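Local coordinates for protein M32 carboxypeptidase (Chitinophagaceae bacterium, PDB 7A03) that probably hydrolyses peptide bonds as a metal-dependent carboxypeptidase of the M32 (Taq) family, releasing amino acids from the C-terminal ends of peptides, at residues A[432-437]-A[486-491]; A[304-309]-A[427-432]; A[91-96]-A[164-169]. One frame throughout, in Å; residues are numbered along the deposited sequence.

Contact 1. Residues A[432-437]-A[486-491]; sequences FFTTAQ and FSYFLD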
loop_
_atom_site.group_PDB
_atom_site.type_symbol
_atom_site.label_atom_id
_atom_site.label_comp_id
_atom_site.label_asym_id
_atom_site.label_seq_id
_atom_site.Cartn_x
_atom_site.Cartn_y
_atom_site.Cartn_z
ATOM N N PHE A 432 -11.798 -2.208 10.123
ATOM C CA PHE A 432 -12.891 -1.538 9.438
ATOM C C PHE A 432 -13.958 -2.552 9.041
ATOM O O PHE A 432 -15.158 -2.302 9.231
ATOM C CB PHE A 432 -12.398 -0.768 8.205
ATOM C CG PHE A 432 -11.546 0.445 8.513
ATOM C CD1 PHE A 432 -11.708 1.177 9.673
ATOM C CD2 PHE A 432 -10.580 0.858 7.604
ATOM C CE1 PHE A 432 -10.913 2.291 9.930
ATOM C CE2 PHE A 432 -9.776 1.983 7.861
ATOM C CZ PHE A 432 -9.945 2.690 9.015
ATOM N N PHE A 433 -13.546 -3.738 8.562
ATOM C CA PHE A 433 -14.568 -4.632 8.032
ATOM C C PHE A 433 -15.409 -5.212 9.156
ATOM O O PHE A 433 -16.644 -5.267 9.062
ATOM C CB PHE A 433 -13.972 -5.735 7.164
ATOM C CG PHE A 433 -15.013 -6.562 6.471
ATOM C CD1 PHE A 433 -15.776 -6.019 5.437
ATOM C CD2 PHE A 433 -15.276 -7.866 6.884
ATOM C CE1 PHE A 433 -16.772 -6.770 4.829
ATOM C CE2 PHE A 433 -16.250 -8.615 6.254
ATOM C CZ PHE A 433 -16.993 -8.066 5.216
ATOM N N THR A 434 -14.760 -5.616 10.243
ATOM C CA THR A 434 -15.510 -6.077 11.398
ATOM C C THR A 434 -16.472 -4.999 11.874
ATOM O O THR A 434 -17.644 -5.285 12.164
ATOM C CB THR A 434 -14.533 -6.512 12.484
ATOM O OG1 THR A 434 -13.801 -7.645 12.004
ATOM C CG2 THR A 434 -15.258 -6.908 13.769
ATOM N N THR A 435 -16.028 -3.739 11.860
ATOM C CA THR A 435 -16.925 -2.678 12.295
ATOM C C THR A 435 -18.086 -2.540 11.322
ATOM O O THR A 435 -19.244 -2.398 11.746
ATOM C CB THR A 435 -16.154 -1.369 12.454
ATOM O OG1 THR A 435 -15.155 -1.539 13.472
ATOM C CG2 THR A 435 -17.093 -0.240 12.871
ATOM N N ALA A 436 -17.802 -2.631 10.016
ATOM C CA ALA A 436 -18.892 -2.566 9.049
ATOM C C ALA A 436 -19.885 -3.692 9.288
ATOM O O ALA A 436 -21.099 -3.474 9.215
ATOM C CB ALA A 436 -18.359 -2.580 7.615
ATOM N N GLN A 437 -19.390 -4.883 9.655
ATOM C CA GLN A 437 -20.304 -6.001 9.883
ATOM C C GLN A 437 -21.218 -5.729 11.066
ATOM O O GLN A 437 -22.348 -6.237 11.100
ATOM C CB GLN A 437 -19.521 -7.295 10.097
ATOM C CG GLN A 437 -18.822 -7.826 8.865
ATOM C CD GLN A 437 -17.968 -9.033 9.212
ATOM O OE1 GLN A 437 -16.978 -8.905 9.922
ATOM N NE2 GLN A 437 -18.362 -10.209 8.735
ATOM N N PHE A 486 -4.641 -4.556 16.837
ATOM C CA PHE A 486 -4.340 -5.794 16.137
ATOM C C PHE A 486 -5.351 -6.896 16.439
ATOM O O PHE A 486 -5.516 -7.814 15.627
ATOM C CB PHE A 486 -2.922 -6.256 16.502
ATOM C CG PHE A 486 -2.568 -7.601 15.953
ATOM C CD1 PHE A 486 -2.208 -7.740 14.618
ATOM C CD2 PHE A 486 -2.628 -8.733 16.752
ATOM C CE1 PHE A 486 -1.902 -8.974 14.090
ATOM C CE2 PHE A 486 -2.320 -9.973 16.220
ATOM C CZ PHE A 486 -1.949 -10.094 14.894
ATOM N N SER A 487 -6.023 -6.833 17.593
ATOM C CA SER A 487 -6.982 -7.872 17.964
ATOM C C SER A 487 -8.023 -8.125 16.872
ATOM O O SER A 487 -8.478 -9.263 16.676
ATOM C CB SER A 487 -7.661 -7.500 19.279
ATOM O OG SER A 487 -8.337 -6.260 19.172
ATOM N N TYR A 488 -8.432 -7.076 16.157
ATOM C CA TYR A 488 -9.414 -7.268 15.096
ATOM C C TYR A 488 -8.881 -8.200 14.012
ATOM O O TYR A 488 -9.579 -9.136 13.570
ATOM C CB TYR A 488 -9.785 -5.917 14.491
ATOM C CG TYR A 488 -10.681 -5.032 15.332
ATOM C CD1 TYR A 488 -10.148 -4.115 16.218
ATOM C CD2 TYR A 488 -12.064 -5.090 15.200
ATOM C CE1 TYR A 488 -10.969 -3.286 16.963
ATOM C CE2 TYR A 488 -12.897 -4.265 15.938
ATOM C CZ TYR A 488 -12.340 -3.366 16.815
ATOM O OH TYR A 488 -13.161 -2.539 17.543
ATOM N N PHE A 489 -7.647 -7.939 13.550
ATOM C CA PHE A 489 -7.033 -8.825 12.572
ATOM C C PHE A 489 -6.896 -10.231 13.139
ATOM O O PHE A 489 -7.142 -11.215 12.432
ATOM C CB PHE A 489 -5.666 -8.303 12.143
ATOM C CG PHE A 489 -5.033 -9.122 11.067
ATOM C CD1 PHE A 489 -5.323 -8.882 9.726
ATOM C CD2 PHE A 489 -4.164 -10.143 11.383
ATOM C CE1 PHE A 489 -4.746 -9.658 8.726
ATOM C CE2 PHE A 489 -3.585 -10.925 10.383
ATOM C CZ PHE A 489 -3.875 -10.674 9.053
ATOM N N LEU A 490 -6.519 -10.344 14.420
ATOM C CA LEU A 490 -6.344 -11.671 14.993
ATOM C C LEU A 490 -7.654 -12.446 14.968
ATOM O O LEU A 490 -7.681 -13.617 14.582
ATOM C CB LEU A 490 -5.775 -11.599 16.408
ATOM C CG LEU A 490 -5.543 -12.964 17.081
ATOM C CD1 LEU A 490 -4.622 -13.824 16.239
ATOM C CD2 LEU A 490 -5.008 -12.834 18.503
ATOM N N ASP A 491 -8.751 -11.807 15.385
ATOM C CA ASP A 491 -10.027 -12.521 15.445
ATOM C C ASP A 491 -10.481 -12.928 14.051
ATOM O O ASP A 491 -10.998 -14.038 13.857
ATOM C CB ASP A 491 -11.115 -11.676 16.115
ATOM C CG ASP A 491 -10.835 -11.399 17.580
ATOM O OD1 ASP A 491 -9.887 -11.996 18.135
ATOM O OD2 ASP A 491 -11.586 -10.585 18.163
HETATM O O HOH W 1 -12.342 -8.876 13.885
HETATM O O HOH W 2 -15.857 -1.939 16.118
#
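T434 on helix 420-439 meets Y488 on helix 486-497 at the edge of the tyrosine ring. The methyl CG2 of T434 lies 3.9 Å from Y488 CD2, close to the plane of the ring, and CB of T434 comes just as near to the same carbon, so the threonine abuts the rim of the ring. Its methyl is set anti to the backbone N, with OG1 beside that N (chi1 -65°), and this rotation serves two ends at once. CG2 turns to the aromatic edge, while OG1 bonds back to the carbonyl of A430 one helical turn earlier, an economical use of a small branched residue. T435 OG1 likewise bonds back to Q431 O, and is itself the atom nearest the ring, 4.3 Å from Y488 CE2.

Water takes over where direct packing ends. One molecule joins T434 OG1, at 2.7 Å, to the backbone carbonyl of Y488, to which it donates. A second donates to T435 OG1 at 2.8 Å and lies 3.1 Å from Y488 OH, a hydroxyl that also makes a weak bond to N482. On this looser flank S487 and D491 are exposed, as befits small polar and charged residues.

The other flank is tight and aromatic. F432 and F433 press on helix 293-307, through I295, S298, L302 and V307, and F489 sets its ring edge-to-face against both F427 and H359. Threonines and a tyrosine suit the boundary because each offers carbon to its neighbour and a hydroxyl to water. This is a helix-helix contact at the border of core and solvent, aromatic side chains inward and water-bridged hydroxyls outward, within the largely helical fold of this M32 enzyme.

Contact 2. Residues A[304-309]-A[427-432]; sequences ENNVGR and FYAAQF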
loop_
_atom_site.group_PDB
_atom_site.type_symbol
_atom_site.label_atom_id
_atom_site.label_comp_id
_atom_site.label_asym_id
_atom_site.label_seq_id
_atom_site.Cartn_x
_atom_site.Cartn_y
_atom_site.Cartn_z
ATOM N N GLU A 304 -9.738 -7.217 -1.049
ATOM C CA GLU A 304 -9.054 -8.411 -1.531
ATOM C C GLU A 304 -9.277 -9.597 -0.602
ATOM O O GLU A 304 -9.488 -10.728 -1.060
ATOM C CB GLU A 304 -7.556 -8.132 -1.669
ATOM C CG GLU A 304 -6.791 -9.344 -2.186
ATOM C CD GLU A 304 -5.310 -9.302 -1.887
ATOM O OE1 GLU A 304 -4.843 -8.284 -1.338
ATOM O OE2 GLU A 304 -4.616 -10.304 -2.189
ATOM N N ASN A 305 -9.213 -9.353 0.705
ATOM C CA ASN A 305 -9.072 -10.412 1.693
ATOM C C ASN A 305 -10.290 -10.539 2.595
ATOM O O ASN A 305 -10.952 -11.576 2.574
ATOM C CB ASN A 305 -7.801 -10.162 2.507
ATOM C CG ASN A 305 -6.542 -10.455 1.708
ATOM O OD1 ASN A 305 -6.602 -11.057 0.628
ATOM N ND2 ASN A 305 -5.391 -10.024 2.225
ATOM N N ASN A 306 -10.608 -9.509 3.384
ATOM C CA ASN A 306 -11.752 -9.611 4.292
ATOM C C ASN A 306 -13.047 -9.890 3.541
ATOM O O ASN A 306 -13.928 -10.589 4.061
ATOM C CB ASN A 306 -11.871 -8.347 5.136
ATOM C CG ASN A 306 -10.591 -8.035 5.869
ATOM O OD1 ASN A 306 -9.627 -7.564 5.271
ATOM N ND2 ASN A 306 -10.555 -8.354 7.159
ATOM N N VAL A 307 -13.176 -9.364 2.318
ATOM C CA VAL A 307 -14.263 -9.737 1.421
ATOM C C VAL A 307 -13.802 -10.851 0.480
ATOM O O VAL A 307 -14.363 -11.954 0.479
ATOM C CB VAL A 307 -14.769 -8.510 0.641
ATOM C CG1 VAL A 307 -15.853 -8.942 -0.326
ATOM C CG2 VAL A 307 -15.284 -7.450 1.617
ATOM N N GLY A 308 -12.753 -10.585 -0.300
ATOM C CA GLY A 308 -12.442 -11.390 -1.473
ATOM C C GLY A 308 -11.929 -12.785 -1.195
ATOM O O GLY A 308 -11.860 -13.591 -2.127
ATOM N N ARG A 309 -11.547 -13.096 0.039
ATOM C CA ARG A 309 -11.139 -14.454 0.382
ATOM C C ARG A 309 -12.112 -15.118 1.348
ATOM O O ARG A 309 -11.827 -16.206 1.870
ATOM C CB ARG A 309 -9.706 -14.460 0.930
ATOM C CG ARG A 309 -8.662 -14.009 -0.103
ATOM C CD ARG A 309 -7.209 -14.214 0.384
ATOM N NE ARG A 309 -6.308 -13.488 -0.511
ATOM C CZ ARG A 309 -5.770 -13.983 -1.632
ATOM N NH1 ARG A 309 -5.973 -15.248 -1.988
ATOM N NH2 ARG A 309 -5.005 -13.206 -2.385
ATOM N N PHE A 427 -4.227 -4.321 9.003
ATOM C CA PHE A 427 -4.863 -4.337 10.310
ATOM C C PHE A 427 -6.028 -3.364 10.332
ATOM O O PHE A 427 -7.104 -3.684 10.869
ATOM C CB PHE A 427 -3.833 -4.087 11.418
ATOM C CG PHE A 427 -2.657 -5.035 11.374
ATOM C CD1 PHE A 427 -2.768 -6.289 10.786
ATOM C CD2 PHE A 427 -1.428 -4.661 11.904
ATOM C CE1 PHE A 427 -1.676 -7.158 10.724
ATOM C CE2 PHE A 427 -0.334 -5.531 11.848
ATOM C CZ PHE A 427 -0.460 -6.775 11.257
ATOM N N TYR A 428 -5.879 -2.222 9.636
ATOM C CA TYR A 428 -7.019 -1.323 9.513
ATOM C C TYR A 428 -8.133 -2.001 8.739
ATOM O O TYR A 428 -9.317 -1.870 9.093
ATOM C CB TYR A 428 -6.634 -0.023 8.801
ATOM C CG TYR A 428 -5.886 1.014 9.614
ATOM C CD1 TYR A 428 -6.425 1.543 10.771
ATOM C CD2 TYR A 428 -4.654 1.485 9.186
ATOM C CE1 TYR A 428 -5.739 2.518 11.493
ATOM C CE2 TYR A 428 -3.963 2.442 9.900
ATOM C CZ TYR A 428 -4.511 2.954 11.043
ATOM O OH TYR A 428 -3.825 3.908 11.765
ATOM N N ALA A 429 -7.770 -2.792 7.717
ATOM C CA ALA A 429 -8.812 -3.422 6.921
ATOM C C ALA A 429 -9.676 -4.309 7.800
ATOM O O ALA A 429 -10.918 -4.231 7.751
ATOM C CB ALA A 429 -8.190 -4.200 5.758
ATOM N N ALA A 430 -9.031 -5.071 8.696
ATOM C CA ALA A 430 -9.797 -5.986 9.526
ATOM C C ALA A 430 -10.659 -5.211 10.504
ATOM O O ALA A 430 -11.858 -5.513 10.672
ATOM C CB ALA A 430 -8.843 -6.927 10.266
ATOM N N GLN A 431 -10.095 -4.141 11.067
ATOM C CA GLN A 431 -10.858 -3.380 12.041
ATOM C C GLN A 431 -12.023 -2.696 11.354
ATOM O O GLN A 431 -13.142 -2.669 11.892
ATOM C CB GLN A 431 -9.941 -2.376 12.742
ATOM C CG GLN A 431 -10.595 -1.567 13.848
ATOM C CD GLN A 431 -9.588 -1.105 14.889
ATOM O OE1 GLN A 431 -8.460 -1.615 14.945
ATOM N NE2 GLN A 431 -9.985 -0.147 15.727
ATOM N N PHE A 432 -11.798 -2.208 10.123
ATOM C CA PHE A 432 -12.891 -1.538 9.438
ATOM C C PHE A 432 -13.958 -2.552 9.041
ATOM O O PHE A 432 -15.158 -2.302 9.231
ATOM C CB PHE A 432 -12.398 -0.768 8.205
ATOM C CG PHE A 432 -11.546 0.445 8.513
ATOM C CD1 PHE A 432 -11.708 1.177 9.673
ATOM C CD2 PHE A 432 -10.580 0.858 7.604
ATOM C CE1 PHE A 432 -10.913 2.291 9.930
ATOM C CE2 PHE A 432 -9.776 1.983 7.861
ATOM C CZ PHE A 432 -9.945 2.690 9.015
#
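E304 OE1 is held by two groups at once, R301 NH2 in a salt bridge and H267 ND1 in a hydrogen bond, on the helix that, two residues on, brings N306 against A429 and A430. The other carboxylate oxygen, OE2, takes R309 NH2 at 2.9 Å, on its anti side, with a fairly straight N-H...O angle of 162°. R309 turns a second N-H to the same helix end: NE reaches N305 OD1 at 2.7 Å, from above the carbonyl plane of the amide, while both acceptors lie near the guanidinium plane. A third bond, from NH1 to I341 O, fixes the rotation of the group. G308 suits the bend before R309, since a side chain there would run into E304 O.

The meeting with helix 420-439 is plainer. N306 has CG anti to its own carbonyl carbon (chi1 -54°), which swings the flat amide out to the neighbouring helix. There it lies across CB of A429 and against CA and CB of A430. Two alanines in succession make a low surface, and the CA atoms of N306 and A430 come within 6.7 Å. Y492 of helix 486-497 also touches N306, while A429 rests against R301 and L302. Were N306 an alanine here, the amide would be gone and the face of A429 and A430 would probably lose a packing partner, opening a gap between the helices.

H267 belongs to an HExxH sequence, the usual metal-binding signature of this peptidase clan, although no metal is bound to it here. The buried carboxylate of E304 is thus answered by arginines before and after it in the chain, R301 and R309, and E304 is consistent with a second-shell residue that orients a probable metal-ligand histidine, while the interhelical contact itself rests on shape.

Contact 3. Residues A[91-96]-A[164-169]; sequences SLEDYD and YEKGAN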
loop_
_atom_site.group_PDB
_atom_site.type_symbol
_atom_site.label_atom_id
_atom_site.label_comp_id
_atom_site.label_asym_id
_atom_site.label_seq_id
_atom_site.Cartn_x
_atom_site.Cartn_y
_atom_site.Cartn_z
ATOM N N SER A 91 -1.359 21.927 4.225
ATOM C CA SER A 91 -0.511 22.403 3.143
ATOM C C SER A 91 0.695 23.147 3.701
ATOM O O SER A 91 1.797 23.047 3.149
ATOM C CB SER A 91 -1.322 23.307 2.208
ATOM O OG SER A 91 -2.116 22.547 1.309
ATOM N N LEU A 92 0.512 23.878 4.807
ATOM C CA LEU A 92 1.638 24.539 5.462
ATOM C C LEU A 92 2.626 23.522 6.025
ATOM O O LEU A 92 3.842 23.717 5.927
ATOM C CB LEU A 92 1.129 25.477 6.563
ATOM C CG LEU A 92 2.167 26.353 7.261
ATOM C CD1 LEU A 92 2.889 27.231 6.258
ATOM C CD2 LEU A 92 1.506 27.206 8.319
ATOM N N GLU A 93 2.129 22.437 6.628
ATOM C CA GLU A 93 3.034 21.372 7.060
ATOM C C GLU A 93 3.818 20.790 5.880
ATOM O O GLU A 93 5.055 20.649 5.943
ATOM C CB GLU A 93 2.241 20.277 7.772
ATOM C CG GLU A 93 1.770 20.695 9.150
ATOM C CD GLU A 93 0.873 19.666 9.808
ATOM O OE1 GLU A 93 0.811 18.517 9.317
ATOM O OE2 GLU A 93 0.221 20.015 10.816
ATOM N N ASP A 94 3.100 20.422 4.810
ATOM C CA ASP A 94 3.717 19.901 3.589
ATOM C C ASP A 94 4.780 20.859 3.059
ATOM O O ASP A 94 5.844 20.431 2.602
ATOM C CB ASP A 94 2.645 19.692 2.506
ATOM C CG ASP A 94 1.631 18.593 2.851
ATOM O OD1 ASP A 94 1.878 17.803 3.778
ATOM O OD2 ASP A 94 0.572 18.518 2.172
ATOM N N TYR A 95 4.500 22.162 3.118
ATOM C CA TYR A 95 5.396 23.165 2.558
ATOM C C TYR A 95 6.640 23.330 3.418
ATOM O O TYR A 95 7.759 23.379 2.891
ATOM C CB TYR A 95 4.634 24.485 2.432
ATOM C CG TYR A 95 5.423 25.654 1.883
ATOM C CD1 TYR A 95 6.146 26.495 2.727
ATOM C CD2 TYR A 95 5.415 25.934 0.522
ATOM C CE1 TYR A 95 6.853 27.579 2.216
ATOM C CE2 TYR A 95 6.126 27.022 0.005
ATOM C CZ TYR A 95 6.839 27.829 0.855
ATOM O OH TYR A 95 7.529 28.895 0.334
ATOM N N ASP A 96 6.473 23.387 4.744
ATOM C CA ASP A 96 7.604 23.664 5.630
ATOM C C ASP A 96 8.558 22.480 5.709
ATOM O O ASP A 96 9.776 22.665 5.917
ATOM C CB ASP A 96 7.106 24.030 7.029
ATOM C CG ASP A 96 6.575 25.447 7.109
ATOM O OD1 ASP A 96 6.946 26.282 6.255
ATOM O OD2 ASP A 96 5.793 25.728 8.041
ATOM N N TYR A 164 6.073 8.487 6.179
ATOM C CA TYR A 164 5.263 7.637 5.326
ATOM C C TYR A 164 3.899 7.348 5.918
ATOM O O TYR A 164 3.001 6.915 5.186
ATOM C CB TYR A 164 6.008 6.338 4.984
ATOM C CG TYR A 164 7.085 6.546 3.940
ATOM C CD1 TYR A 164 6.753 6.801 2.608
ATOM C CD2 TYR A 164 8.428 6.508 4.280
ATOM C CE1 TYR A 164 7.736 7.009 1.652
ATOM C CE2 TYR A 164 9.412 6.707 3.331
ATOM C CZ TYR A 164 9.067 6.959 2.022
ATOM O OH TYR A 164 10.057 7.154 1.087
ATOM N N GLU A 165 3.720 7.623 7.206
ATOM C CA GLU A 165 2.442 7.423 7.880
ATOM C C GLU A 165 2.414 8.406 9.044
ATOM O O GLU A 165 3.013 8.150 10.094
ATOM C CB GLU A 165 2.325 5.988 8.361
ATOM C CG GLU A 165 0.980 5.632 8.922
ATOM C CD GLU A 165 -0.124 5.515 7.861
ATOM O OE1 GLU A 165 0.168 5.365 6.655
ATOM O OE2 GLU A 165 -1.305 5.560 8.264
ATOM N N LYS A 166 1.729 9.530 8.848
ATOM C CA LYS A 166 1.684 10.558 9.873
ATOM C C LYS A 166 1.138 9.972 11.162
ATOM O O LYS A 166 0.066 9.362 11.175
ATOM C CB LYS A 166 0.805 11.719 9.408
ATOM C CG LYS A 166 0.721 12.860 10.403
ATOM C CD LYS A 166 0.018 14.085 9.807
ATOM C CE LYS A 166 0.003 15.243 10.799
ATOM N NZ LYS A 166 -1.054 16.253 10.481
ATOM N N GLY A 167 1.902 10.129 12.240
ATOM C CA GLY A 167 1.547 9.594 13.528
ATOM C C GLY A 167 2.274 8.323 13.917
ATOM O O GLY A 167 2.302 7.990 15.104
ATOM N N ALA A 168 2.857 7.603 12.957
ATOM C CA ALA A 168 3.463 6.311 13.260
ATOM C C ALA A 168 4.742 6.494 14.070
ATOM O O ALA A 168 5.498 7.451 13.865
ATOM C CB ALA A 168 3.763 5.550 11.970
ATOM N N ASN A 169 4.987 5.577 15.005
ATOM C CA ASN A 169 6.170 5.699 15.848
ATOM C C ASN A 169 6.552 4.334 16.408
ATOM O O ASN A 169 5.781 3.362 16.346
ATOM C CB ASN A 169 5.966 6.728 16.973
ATOM C CG ASN A 169 4.834 6.342 17.909
ATOM O OD1 ASN A 169 4.988 5.454 18.741
ATOM N ND2 ASN A 169 3.691 7.006 17.774
#
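E93 and K166 reach for each other from well-separated backbones, their CA atoms 11.3 Å apart, and their side chains cross at about a right angle. K166 is fully stretched: CG is anti to the backbone N (chi1 -179°), and every later bond continues the zigzag, carrying the ammonium group far from the loop. E93, extended beyond CG, stands out from helix 82-100 and receives it with one oxygen. K166 NZ donates to OE1 at 3.2 Å, on the syn lone pair, whereas NZ to OE2 is 4.0 Å. The result is a one-oxygen salt bridge between long, exposed side chains, and it leaves the two backbones well apart. Flexible charged residues suit such a span, since their ends can meet in solvent without close packing.

The loop carrying the lysine is more firmly built. E165 to A168 form a type II beta turn, closed by A168 N to E165 O at 2.9 Å, and G167 takes the position whose backbone angles would jam a side chain against the preceding carbonyl. N169 then caps helix 170-192 through OD1 to M172 N. K166 thus projects from a tight helix-to-helix connection, a type II turn leading into an N-cap.

How the contacts relate
Contacts 1 and 2 are neighbours, their centres 8 Å apart. Both use helix 420-439 and share F432; F489 of contact 1 packs on A430 and F427 of contact 2, so the helix is gripped by helix 486-497 and helix 293-307 together. Contact 2 is buried and joins its helices by shape, with its ionic bonds made along the 304-309 side and not between the two segments; contact 1 is partly buried, and water bridges its polar flank. Contact 3 lies about 27 Å from contact 1 and 26 Å from contact 2, centre to centre, at the surface, where a single salt bridge links a helix to a loop. From contact 2 through contact 1 to contact 3, direct packing yields to water, then exposed charge.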